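Local coordinates for protein Xaa-Pro Dipeptidase (Alteromonas macleodii, PDB 2QS8) that probably acts as a metal-dependent carboxypeptidase or dipeptidase of the amidohydrolase superfamily, at residues A[211-222]-A[240-250]. Residues are numbered along the deposited sequence; the frame is centred on the assembly and turned at random.
Sequences PQFTQEEVDAVV and EGMKRAIKAGV
Q215 and R244 each reach across to the other's segment and bond to a main-chain carbonyl there. A first torsion near trans (chi1 -171°) and a bend at chi2 bring the Q215 amide against the R244 backbone, where NE2 donates to R244 O at 2.9 Å. The same NE2 donates to D219 OD1 (2.9 Å), meeting it from above the carboxylate plane, and these two acceptors fix the amide's rotation. In return, the extended R244 side chain carries NH1 to F213 O (2.9 Å), which lies close to the guanidinium plane, while P211 CB sits above one guanidinium face, offset toward its rim. Without the amide, as with an alanine here, the R244 carbonyl would probably lose this side-chain donor and D219 OD1 its amide partner.

Farther along the helices, A248 is a knob in the hole formed by Q215, V218, D219 and V222; its CB stands 3.8 Å from V222 CG2. G241 lets P211 come close, with P211 CB 3.9 Å from G241 N. Behind these contacts, a T214–E217 capping box starts helix 215-222, and a Schellman motif at G249 ends the other helix. R244 NH2 also forms a salt bridge with D227 of a second subunit. The helix axes approach to 9.0 Å and cross at -41°, as successive outer helices of the TIM barrel flanking strand 231-236, on which V221 and V250 pack; helix 175-188 and helix 261-270 continue the layer.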
ATOM      1  N   PRO A 211     -19.305  -9.460  -8.811  1.00 19.79           N
ATOM      2  CA  PRO A 211     -18.979  -8.284  -7.981  1.00 19.90           C
ATOM      3  C   PRO A 211     -17.468  -7.991  -8.043  1.00 19.43           C
ATOM      4  O   PRO A 211     -16.649  -8.843  -7.667  1.00 18.49           O
ATOM      5  CB  PRO A 211     -19.436  -8.715  -6.590  1.00 19.01           C
ATOM      6  CG  PRO A 211     -19.163 -10.193  -6.606  1.00 20.58           C
ATOM      7  CD  PRO A 211     -19.677 -10.608  -7.967  1.00 19.45           C
ATOM      8  N   GLN A 212     -17.101  -6.803  -8.522  1.00 19.13           N
ATOM      9  CA  GLN A 212     -15.683  -6.446  -8.660  1.00 18.87           C
ATOM     10  C   GLN A 212     -15.159  -5.354  -7.717  1.00 20.34           C
ATOM     11  O   GLN A 212     -14.021  -4.909  -7.831  1.00 21.08           O
ATOM     12  CB  GLN A 212     -15.377  -6.098 -10.120  1.00 18.31           C
ATOM     13  CG  GLN A 212     -15.808  -7.203 -11.078  1.00 16.04           C
ATOM     14  CD  GLN A 212     -15.347  -6.977 -12.499  1.00 18.25           C
ATOM     15  OE1 GLN A 212     -15.182  -5.833 -12.933  1.00 18.22           O
ATOM     16  NE2 GLN A 212     -15.155  -8.068 -13.241  1.00 14.92           N
ATOM     17  N   PHE A 213     -15.996  -4.936  -6.781  1.00 19.58           N
ATOM     18  CA  PHE A 213     -15.611  -3.960  -5.770  1.00 20.90           C
ATOM     19  C   PHE A 213     -16.044  -4.566  -4.441  1.00 21.06           C
ATOM     20  O   PHE A 213     -17.146  -5.118  -4.336  1.00 21.20           O
ATOM     21  CB  PHE A 213     -16.331  -2.621  -5.970  1.00 20.85           C
ATOM     22  CG  PHE A 213     -15.549  -1.603  -6.770  1.00 20.84           C
ATOM     23  CD1 PHE A 213     -15.372  -1.749  -8.143  1.00 20.34           C
ATOM     24  CD2 PHE A 213     -14.997  -0.494  -6.141  1.00 20.80           C
ATOM     25  CE1 PHE A 213     -14.656  -0.799  -8.880  1.00 21.81           C
ATOM     26  CE2 PHE A 213     -14.275   0.465  -6.868  1.00 22.99           C
ATOM     27  CZ  PHE A 213     -14.106   0.310  -8.240  1.00 22.06           C
ATOM     28  N   THR A 214     -15.186  -4.493  -3.436  1.00 19.41           N
ATOM     29  CA  THR A 214     -15.535  -5.009  -2.114  1.00 20.20           C
ATOM     30  C   THR A 214     -16.378  -3.893  -1.484  1.00 20.15           C
ATOM     31  O   THR A 214     -16.386  -2.767  -1.981  1.00 19.53           O
ATOM     32  CB  THR A 214     -14.286  -5.228  -1.246  1.00 19.16           C
ATOM     33  OG1 THR A 214     -13.718  -3.954  -0.948  1.00 18.50           O
ATOM     34  CG2 THR A 214     -13.229  -6.090  -1.982  1.00 19.56           C
ATOM     35  N   GLN A 215     -17.088  -4.189  -0.398  1.00 22.31           N
ATOM     36  CA  GLN A 215     -17.916  -3.171   0.232  1.00 22.61           C
ATOM     37  C   GLN A 215     -17.002  -2.043   0.714  1.00 23.80           C
ATOM     38  O   GLN A 215     -17.323  -0.862   0.575  1.00 23.67           O
ATOM     39  CB  GLN A 215     -18.711  -3.752   1.398  1.00 24.78           C
ATOM     40  CG  GLN A 215     -19.743  -2.784   1.954  1.00 23.47           C
ATOM     41  CD  GLN A 215     -20.802  -2.420   0.920  1.00 24.88           C
ATOM     42  OE1 GLN A 215     -21.560  -3.276   0.446  1.00 26.19           O
ATOM     43  NE2 GLN A 215     -20.861  -1.141   0.565  1.00 27.61           N
ATOM     44  N   GLU A 216     -15.860  -2.414   1.278  1.00 23.41           N
ATOM     45  CA  GLU A 216     -14.887  -1.431   1.751  1.00 25.30           C
ATOM     46  C   GLU A 216     -14.400  -0.532   0.598  1.00 24.55           C
ATOM     47  O   GLU A 216     -14.248   0.677   0.763  1.00 24.44           O
ATOM     48  CB  GLU A 216     -13.696  -2.154   2.380  1.00 27.86           C
ATOM     49  CG  GLU A 216     -12.505  -1.278   2.726  1.00 33.42           C
ATOM     50  CD  GLU A 216     -11.327  -2.093   3.274  1.00 37.76           C
ATOM     51  OE1 GLU A 216     -10.936  -3.095   2.634  1.00 40.14           O
ATOM     52  OE2 GLU A 216     -10.787  -1.731   4.343  1.00 39.35           O
ATOM     53  N   GLU A 217     -14.158  -1.122  -0.564  1.00 23.29           N
ATOM     54  CA  GLU A 217     -13.693  -0.360  -1.709  1.00 23.41           C
ATOM     55  C   GLU A 217     -14.759   0.592  -2.268  1.00 21.62           C
ATOM     56  O   GLU A 217     -14.455   1.743  -2.574  1.00 21.72           O
ATOM     57  CB  GLU A 217     -13.185  -1.299  -2.818  1.00 23.90           C
ATOM     58  CG  GLU A 217     -11.976  -2.151  -2.421  1.00 24.76           C
ATOM     59  CD  GLU A 217     -11.577  -3.173  -3.484  1.00 25.21           C
ATOM     60  OE1 GLU A 217     -12.456  -3.741  -4.160  1.00 23.90           O
ATOM     61  OE2 GLU A 217     -10.368  -3.429  -3.628  1.00 27.47           O
ATOM     62  N   VAL A 218     -16.000   0.138  -2.401  1.00 20.35           N
ATOM     63  CA  VAL A 218     -17.024   1.027  -2.931  1.00 20.29           C
ATOM     64  C   VAL A 218     -17.419   2.075  -1.894  1.00 19.81           C
ATOM     65  O   VAL A 218     -17.790   3.190  -2.254  1.00 19.35           O
ATOM     66  CB  VAL A 218     -18.275   0.249  -3.466  1.00 21.18           C
ATOM     67  CG1 VAL A 218     -18.923  -0.578  -2.369  1.00 20.63           C
ATOM     68  CG2 VAL A 218     -19.270   1.233  -4.046  1.00 23.60           C
ATOM     69  N   ASP A 219     -17.325   1.740  -0.610  1.00 20.73           N
ATOM     70  CA  ASP A 219     -17.629   2.730   0.428  1.00 21.95           C
ATOM     71  C   ASP A 219     -16.593   3.853   0.264  1.00 22.46           C
ATOM     72  O   ASP A 219     -16.921   5.037   0.344  1.00 23.11           O
ATOM     73  CB  ASP A 219     -17.505   2.140   1.848  1.00 21.85           C
ATOM     74  CG  ASP A 219     -18.685   1.247   2.231  1.00 25.08           C
ATOM     75  OD1 ASP A 219     -19.743   1.345   1.583  1.00 24.33           O
ATOM     76  OD2 ASP A 219     -18.562   0.451   3.187  1.00 27.04           O
ATOM     77  N   ALA A 220     -15.340   3.457   0.025  1.00 20.26           N
ATOM     78  CA  ALA A 220     -14.249   4.408  -0.153  1.00 19.49           C
ATOM     79  C   ALA A 220     -14.497   5.326  -1.347  1.00 18.88           C
ATOM     80  O   ALA A 220     -14.096   6.480  -1.327  1.00 19.49           O
ATOM     81  CB  ALA A 220     -12.920   3.673  -0.323  1.00 17.93           C
ATOM     82  N   VAL A 221     -15.162   4.802  -2.379  1.00 17.84           N
ATOM     83  CA  VAL A 221     -15.477   5.587  -3.565  1.00 18.55           C
ATOM     84  C   VAL A 221     -16.437   6.712  -3.183  1.00 20.63           C
ATOM     85  O   VAL A 221     -16.220   7.874  -3.528  1.00 21.03           O
ATOM     86  CB  VAL A 221     -16.165   4.725  -4.668  1.00 20.22           C
ATOM     87  CG1 VAL A 221     -16.635   5.607  -5.806  1.00 18.76           C
ATOM     88  CG2 VAL A 221     -15.214   3.661  -5.182  1.00 18.47           C
ATOM     89  N   VAL A 222     -17.494   6.357  -2.466  1.00 22.03           N
ATOM     90  CA  VAL A 222     -18.488   7.335  -2.046  1.00 21.75           C
ATOM     91  C   VAL A 222     -17.900   8.373  -1.093  1.00 22.92           C
ATOM     92  O   VAL A 222     -18.026   9.574  -1.322  1.00 23.75           O
ATOM     93  CB  VAL A 222     -19.692   6.644  -1.363  1.00 22.96           C
ATOM     94  CG1 VAL A 222     -20.661   7.689  -0.828  1.00 18.97           C
ATOM     95  CG2 VAL A 222     -20.402   5.724  -2.360  1.00 20.21           C
ATOM     96  N   GLU A 240     -25.382  -8.591  -6.730  1.00 27.91           N
ATOM     97  CA  GLU A 240     -24.518  -8.397  -5.576  1.00 30.18           C
ATOM     98  C   GLU A 240     -23.631  -7.147  -5.613  1.00 28.48           C
ATOM     99  O   GLU A 240     -23.569  -6.398  -4.638  1.00 28.13           O
ATOM    100  CB  GLU A 240     -23.638  -9.622  -5.333  1.00 34.52           C
ATOM    101  CG  GLU A 240     -22.696  -9.417  -4.158  1.00 41.98           C
ATOM    102  CD  GLU A 240     -22.421 -10.683  -3.378  1.00 49.07           C
ATOM    103  OE1 GLU A 240     -21.797 -11.619  -3.931  1.00 50.67           O
ATOM    104  OE2 GLU A 240     -22.833 -10.741  -2.197  1.00 54.72           O
ATOM    105  N   GLY A 241     -22.935  -6.923  -6.719  1.00 27.73           N
ATOM    106  CA  GLY A 241     -22.095  -5.750  -6.800  1.00 26.25           C
ATOM    107  C   GLY A 241     -22.979  -4.530  -6.729  1.00 25.47           C
ATOM    108  O   GLY A 241     -22.665  -3.553  -6.048  1.00 26.94           O
HETATM  109  N   MSE A 242     -24.103  -4.605  -7.434  1.00 24.52           N
HETATM  110  CA  MSE A 242     -25.068  -3.517  -7.480  1.00 23.67           C
HETATM  111  C   MSE A 242     -25.496  -3.082  -6.074  1.00 24.19           C
HETATM  112  O   MSE A 242     -25.475  -1.897  -5.756  1.00 24.72           O
HETATM  113  CB  MSE A 242     -26.287  -3.964  -8.290  1.00 21.28           C
HETATM  114  CG  MSE A 242     -27.305  -2.879  -8.557  1.00 20.34           C
HETATM  115 SE   MSE A 242     -28.834  -3.545  -9.622  1.00 26.86          SE
HETATM  116  CE  MSE A 242     -29.813  -1.896  -9.974  1.00 24.73           C
ATOM    117  N   LYS A 243     -25.860  -4.046  -5.232  1.00 24.70           N
ATOM    118  CA  LYS A 243     -26.291  -3.738  -3.863  1.00 25.89           C
ATOM    119  C   LYS A 243     -25.183  -3.163  -2.967  1.00 26.72           C
ATOM    120  O   LYS A 243     -25.449  -2.335  -2.088  1.00 26.58           O
ATOM    121  CB  LYS A 243     -26.923  -4.982  -3.232  1.00 24.50           C
ATOM    122  CG  LYS A 243     -28.239  -5.351  -3.916  1.00 26.76           C
ATOM    123  CD  LYS A 243     -28.968  -6.513  -3.277  1.00 28.08           C
ATOM    124  CE  LYS A 243     -28.282  -7.828  -3.539  1.00 29.62           C
ATOM    125  NZ  LYS A 243     -29.236  -8.961  -3.386  1.00 29.77           N
ATOM    126  N   ARG A 244     -23.940  -3.582  -3.190  1.00 26.38           N
ATOM    127  CA  ARG A 244     -22.839  -3.048  -2.393  1.00 25.18           C
ATOM    128  C   ARG A 244     -22.756  -1.547  -2.677  1.00 23.81           C
ATOM    129  O   ARG A 244     -22.484  -0.749  -1.785  1.00 24.72           O
ATOM    130  CB  ARG A 244     -21.512  -3.723  -2.765  1.00 22.31           C
ATOM    131  CG  ARG A 244     -21.461  -5.210  -2.465  1.00 22.16           C
ATOM    132  CD  ARG A 244     -20.077  -5.818  -2.717  1.00 19.07           C
ATOM    133  NE  ARG A 244     -20.064  -7.250  -2.423  1.00 17.29           N
ATOM    134  CZ  ARG A 244     -19.019  -8.059  -2.613  1.00 21.15           C
ATOM    135  NH1 ARG A 244     -17.875  -7.593  -3.108  1.00 18.64           N
ATOM    136  NH2 ARG A 244     -19.113  -9.343  -2.294  1.00 16.84           N
ATOM    137  N   ALA A 245     -23.018  -1.180  -3.928  1.00 22.47           N
ATOM    138  CA  ALA A 245     -22.968   0.212  -4.353  1.00 25.08           C
ATOM    139  C   ALA A 245     -24.184   1.012  -3.886  1.00 25.73           C
ATOM    140  O   ALA A 245     -24.047   2.161  -3.474  1.00 27.82           O
ATOM    141  CB  ALA A 245     -22.836   0.292  -5.878  1.00 22.60           C
ATOM    142  N   ILE A 246     -25.368   0.407  -3.967  1.00 26.30           N
ATOM    143  CA  ILE A 246     -26.589   1.075  -3.539  1.00 25.45           C
ATOM    144  C   ILE A 246     -26.485   1.371  -2.051  1.00 26.60           C
ATOM    145  O   ILE A 246     -26.767   2.482  -1.612  1.00 25.81           O
ATOM    146  CB  ILE A 246     -27.821   0.197  -3.805  1.00 24.61           C
ATOM    147  CG1 ILE A 246     -27.937  -0.069  -5.304  1.00 22.99           C
ATOM    148  CG2 ILE A 246     -29.085   0.889  -3.301  1.00 25.13           C
ATOM    149  CD1 ILE A 246     -28.923  -1.147  -5.670  1.00 20.50           C
ATOM    150  N   LYS A 247     -26.070   0.376  -1.279  1.00 26.91           N
ATOM    151  CA  LYS A 247     -25.924   0.558   0.158  1.00 29.26           C
ATOM    152  C   LYS A 247     -24.824   1.561   0.495  1.00 29.17           C
ATOM    153  O   LYS A 247     -24.869   2.203   1.539  1.00 28.77           O
ATOM    154  CB  LYS A 247     -25.621  -0.779   0.840  1.00 31.10           C
ATOM    155  CG  LYS A 247     -26.835  -1.695   0.950  1.00 35.21           C
ATOM    156  CD  LYS A 247     -26.565  -2.943   1.792  1.00 36.70           C
ATOM    157  CE  LYS A 247     -25.711  -3.959   1.069  1.00 37.98           C
ATOM    158  NZ  LYS A 247     -25.578  -5.194   1.892  1.00 40.42           N
ATOM    159  N   ALA A 248     -23.833   1.696  -0.387  1.00 28.56           N
ATOM    160  CA  ALA A 248     -22.733   2.626  -0.132  1.00 27.66           C
ATOM    161  C   ALA A 248     -23.185   4.071  -0.322  1.00 27.43           C
ATOM    162  O   ALA A 248     -22.572   4.995   0.218  1.00 27.62           O
ATOM    163  CB  ALA A 248     -21.540   2.319  -1.044  1.00 25.99           C
ATOM    164  N   GLY A 249     -24.246   4.258  -1.104  1.00 27.20           N
ATOM    165  CA  GLY A 249     -24.772   5.594  -1.322  1.00 26.54           C
ATOM    166  C   GLY A 249     -24.479   6.252  -2.658  1.00 25.62           C
ATOM    167  O   GLY A 249     -24.480   7.479  -2.748  1.00 25.78           O
ATOM    168  N   VAL A 250     -24.239   5.458  -3.696  1.00 24.80           N
ATOM    169  CA  VAL A 250     -23.949   6.033  -5.000  1.00 24.54           C
ATOM    170  C   VAL A 250     -25.206   6.734  -5.535  1.00 25.46           C
ATOM    171  O   VAL A 250     -26.311   6.470  -5.070  1.00 25.73           O
ATOM    172  CB  VAL A 250     -23.447   4.960  -5.998  1.00 23.37           C
ATOM    173  CG1 VAL A 250     -22.211   4.290  -5.442  1.00 21.11           C
ATOM    174  CG2 VAL A 250     -24.523   3.926  -6.261  1.00 21.13           C
TER